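Local coordinates for protein with a SET domain within carboxy region (Cryptosporidium parvum, PDB 4LDG) that probably methylates histone H4, as its SETD8-type relatives do, through the SET domain in its carboxy-terminal region, which this construct contains, at residues A[220-225]-A[254-259]. Residues are numbered along the deposited sequence; the frame is centred on the assembly and turned at random.
Sequences LINHSR and GEELLF
Residues 222-223 and 258-259 form a short, weakly bonded pair of parallel sense, in segments whose directions differ by 72°, with His223 opposite Phe259 as its sound bridge: Phe259 N donates to Asn222 O at 3.2 Å, and Ser224 N returns a bond to Phe259 O at 2.9 Å. The two acceptors are met differently, the first donor lying in the carbonyl plane of Asn222, the second standing well above that of Phe259. The same Phe259 O also takes a CA-H...O contact from His223 CA at 3.2 Å. His223 turns its ring nitrogen ND1 to the backbone N of Tyr261, just beyond the pair.

At the start of the pair a water bridges the segments, accepting from Asn222 N and bonding to Leu257 O at 2.8 Å and Glu256 OE2 at 3.0 Å. That carboxylate oxygen is also gripped by Asn222 ND2 at 2.8 Å, nearly straight and almost along the C-O axis. Amide and carboxylate planes stand 82° apart, yet OE2 remains within the amide plane. An extended Glu256 chain, its CG anti to the backbone N (chi1 -177°), delivers the acid group there, while Asn222 ND2 has a second acceptor in Arg150 O.

Ile221 fits its CG2 branch against Phe259 CB, 4.0 Å away, and its CD1 against Leu257 CD1. With Leu258, Asn222 lies on the face away from His223 and Phe259, and Leu258 CD2 packs against Asn222 CB. Phe259 sends its ring away from this seam to meet Phe245 and Tyr261 edge-to-face. In SET domains, an Asn-His-Ser segment and the strand leading to the Tyr of the C-terminal motif interlock as a pseudoknot, and the sequence and pairing here match that hallmark.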
ATOM      1  N   LEU A 220      -6.602  -1.297  -7.006  1.00 37.53           N
ATOM      2  CA  LEU A 220      -8.060  -1.349  -7.032  1.00 38.29           C
ATOM      3  C   LEU A 220      -8.742  -0.238  -6.254  1.00 36.95           C
ATOM      4  O   LEU A 220      -9.950  -0.153  -6.230  1.00 39.83           O
ATOM      5  CB  LEU A 220      -8.528  -2.671  -6.448  1.00 40.10           C
ATOM      6  CG  LEU A 220      -7.940  -3.951  -7.029  1.00 42.73           C
ATOM      7  CD1 LEU A 220      -8.486  -5.144  -6.266  1.00 43.51           C
ATOM      8  CD2 LEU A 220      -8.306  -4.058  -8.499  1.00 42.92           C
ATOM      9  N   ILE A 221      -7.978   0.605  -5.594  1.00 35.62           N
ATOM     10  CA  ILE A 221      -8.561   1.643  -4.788  1.00 33.03           C
ATOM     11  C   ILE A 221      -9.346   2.645  -5.643  1.00 32.90           C
ATOM     12  O   ILE A 221      -8.835   3.209  -6.627  1.00 32.41           O
ATOM     13  CB  ILE A 221      -7.477   2.304  -3.922  1.00 31.92           C
ATOM     14  CG1 ILE A 221      -7.004   1.294  -2.859  1.00 34.06           C
ATOM     15  CG2 ILE A 221      -8.009   3.536  -3.251  1.00 33.08           C
ATOM     16  CD1 ILE A 221      -5.681   1.612  -2.240  1.00 33.93           C
ATOM     17  N   ASN A 222     -10.597   2.866  -5.265  1.00 31.98           N
ATOM     18  CA  ASN A 222     -11.435   3.829  -5.972  1.00 32.45           C
ATOM     19  C   ASN A 222     -11.055   5.277  -5.740  1.00 34.11           C
ATOM     20  O   ASN A 222     -10.287   5.625  -4.823  1.00 38.54           O
ATOM     21  CB  ASN A 222     -12.911   3.624  -5.606  1.00 31.68           C
ATOM     22  CG  ASN A 222     -13.429   2.297  -6.094  1.00 30.75           C
ATOM     23  OD1 ASN A 222     -13.160   1.878  -7.210  1.00 31.53           O
ATOM     24  ND2 ASN A 222     -14.120   1.601  -5.236  1.00 31.79           N
ATOM     25  N   HIS A 223     -11.622   6.117  -6.588  1.00 34.06           N
ATOM     26  CA  HIS A 223     -11.259   7.501  -6.671  1.00 35.53           C
ATOM     27  C   HIS A 223     -12.248   8.392  -5.952  1.00 36.48           C
ATOM     28  O   HIS A 223     -13.443   8.169  -6.036  1.00 36.84           O
ATOM     29  CB  HIS A 223     -11.230   7.917  -8.134  1.00 37.16           C
ATOM     30  CG  HIS A 223     -11.156   9.394  -8.329  1.00 38.64           C
ATOM     31  ND1 HIS A 223     -10.002  10.102  -8.102  1.00 37.96           N
ATOM     32  CD2 HIS A 223     -12.094  10.300  -8.696  1.00 39.08           C
ATOM     33  CE1 HIS A 223     -10.217  11.383  -8.340  1.00 38.23           C
ATOM     34  NE2 HIS A 223     -11.481  11.529  -8.699  1.00 40.80           N
ATOM     35  N   SER A 224     -11.730   9.398  -5.250  1.00 37.24           N
ATOM     36  CA  SER A 224     -12.540  10.486  -4.729  1.00 39.23           C
ATOM     37  C   SER A 224     -11.749  11.785  -4.522  1.00 40.95           C
ATOM     38  O   SER A 224     -10.730  11.812  -3.814  1.00 38.56           O
ATOM     39  CB  SER A 224     -13.200  10.095  -3.423  1.00 38.14           C
ATOM     40  OG  SER A 224     -13.756  11.273  -2.861  1.00 40.52           O
ATOM     41  N   ARG A 225     -12.223  12.866  -5.131  1.00 43.95           N
ATOM     42  CA  ARG A 225     -11.633  14.190  -4.887  1.00 51.25           C
ATOM     43  C   ARG A 225     -12.164  14.856  -3.615  1.00 50.99           C
ATOM     44  O   ARG A 225     -11.467  15.635  -2.979  1.00 51.65           O
ATOM     45  CB  ARG A 225     -11.831  15.144  -6.069  1.00 56.34           C
ATOM     46  CG  ARG A 225     -11.002  16.426  -5.907  1.00 63.21           C
ATOM     47  CD  ARG A 225     -10.760  17.157  -7.216  1.00 69.77           C
ATOM     48  NE  ARG A 225     -11.849  18.087  -7.526  1.00 75.67           N
ATOM     49  CZ  ARG A 225     -11.795  19.415  -7.393  1.00 82.62           C
ATOM     50  NH1 ARG A 225     -10.688  20.019  -6.965  1.00 84.59           N
ATOM     51  NH2 ARG A 225     -12.862  20.152  -7.698  1.00 85.97           N
ATOM     52  N   GLY A 254     -13.712  -1.392   8.364  1.00 47.55           N
ATOM     53  CA  GLY A 254     -14.852  -1.408   7.453  1.00 47.68           C
ATOM     54  C   GLY A 254     -14.911  -0.255   6.447  1.00 46.55           C
ATOM     55  O   GLY A 254     -15.573  -0.339   5.424  1.00 45.31           O
ATOM     56  N   GLU A 255     -14.210   0.823   6.729  1.00 47.03           N
ATOM     57  CA  GLU A 255     -14.279   2.010   5.897  1.00 47.64           C
ATOM     58  C   GLU A 255     -13.490   1.822   4.592  1.00 43.99           C
ATOM     59  O   GLU A 255     -12.417   1.213   4.555  1.00 41.02           O
ATOM     60  CB  GLU A 255     -13.764   3.185   6.721  1.00 52.65           C
ATOM     61  CG  GLU A 255     -13.457   4.477   6.003  1.00 56.34           C
ATOM     62  CD  GLU A 255     -13.217   5.607   7.005  1.00 63.44           C
ATOM     63  OE1 GLU A 255     -12.879   5.342   8.194  1.00 63.62           O
ATOM     64  OE2 GLU A 255     -13.376   6.774   6.606  1.00 68.25           O
ATOM     65  N   GLU A 256     -14.043   2.348   3.512  1.00 44.13           N
ATOM     66  CA  GLU A 256     -13.455   2.190   2.190  1.00 42.70           C
ATOM     67  C   GLU A 256     -12.207   3.036   2.107  1.00 38.97           C
ATOM     68  O   GLU A 256     -12.196   4.121   2.643  1.00 36.57           O
ATOM     69  CB  GLU A 256     -14.441   2.604   1.092  1.00 42.84           C
ATOM     70  CG  GLU A 256     -13.883   2.393  -0.325  1.00 47.96           C
ATOM     71  CD  GLU A 256     -14.855   2.687  -1.474  1.00 48.77           C
ATOM     72  OE1 GLU A 256     -15.991   3.132  -1.218  1.00 52.00           O
ATOM     73  OE2 GLU A 256     -14.476   2.466  -2.649  1.00 48.04           O
ATOM     74  N   LEU A 257     -11.167   2.546   1.425  1.00 38.37           N
ATOM     75  CA  LEU A 257     -10.015   3.378   1.132  1.00 37.66           C
ATOM     76  C   LEU A 257     -10.319   4.162  -0.133  1.00 36.92           C
ATOM     77  O   LEU A 257     -10.788   3.610  -1.134  1.00 35.38           O
ATOM     78  CB  LEU A 257      -8.764   2.550   0.917  1.00 38.33           C
ATOM     79  CG  LEU A 257      -8.372   1.565   2.016  1.00 40.91           C
ATOM     80  CD1 LEU A 257      -6.990   0.998   1.743  1.00 38.49           C
ATOM     81  CD2 LEU A 257      -8.418   2.228   3.370  1.00 43.39           C
ATOM     82  N   LEU A 258     -10.039   5.454  -0.079  1.00 37.38           N
ATOM     83  CA  LEU A 258     -10.269   6.349  -1.208  1.00 37.38           C
ATOM     84  C   LEU A 258      -9.068   7.261  -1.435  1.00 36.53           C
ATOM     85  O   LEU A 258      -8.441   7.713  -0.500  1.00 37.34           O
ATOM     86  CB  LEU A 258     -11.545   7.173  -0.995  1.00 38.46           C
ATOM     87  CG  LEU A 258     -12.856   6.368  -0.958  1.00 38.57           C
ATOM     88  CD1 LEU A 258     -14.051   7.188  -0.467  1.00 37.42           C
ATOM     89  CD2 LEU A 258     -13.137   5.787  -2.340  1.00 39.87           C
ATOM     90  N   PHE A 259      -8.790   7.517  -2.706  1.00 36.62           N
ATOM     91  CA  PHE A 259      -7.649   8.248  -3.141  1.00 35.02           C
ATOM     92  C   PHE A 259      -8.068   9.229  -4.235  1.00 36.71           C
ATOM     93  O   PHE A 259      -8.840   8.882  -5.129  1.00 36.02           O
ATOM     94  CB  PHE A 259      -6.616   7.258  -3.700  1.00 34.21           C
ATOM     95  CG  PHE A 259      -5.396   7.914  -4.230  1.00 35.03           C
ATOM     96  CD1 PHE A 259      -4.588   8.668  -3.398  1.00 36.02           C
ATOM     97  CD2 PHE A 259      -5.058   7.803  -5.562  1.00 35.63           C
ATOM     98  CE1 PHE A 259      -3.458   9.317  -3.909  1.00 38.22           C
ATOM     99  CE2 PHE A 259      -3.929   8.423  -6.065  1.00 36.05           C
ATOM    100  CZ  PHE A 259      -3.117   9.170  -5.236  1.00 36.06           C
TER
HETATM  101  O   HOH W   1     -11.687   1.422  -2.631  1.00 34.09           O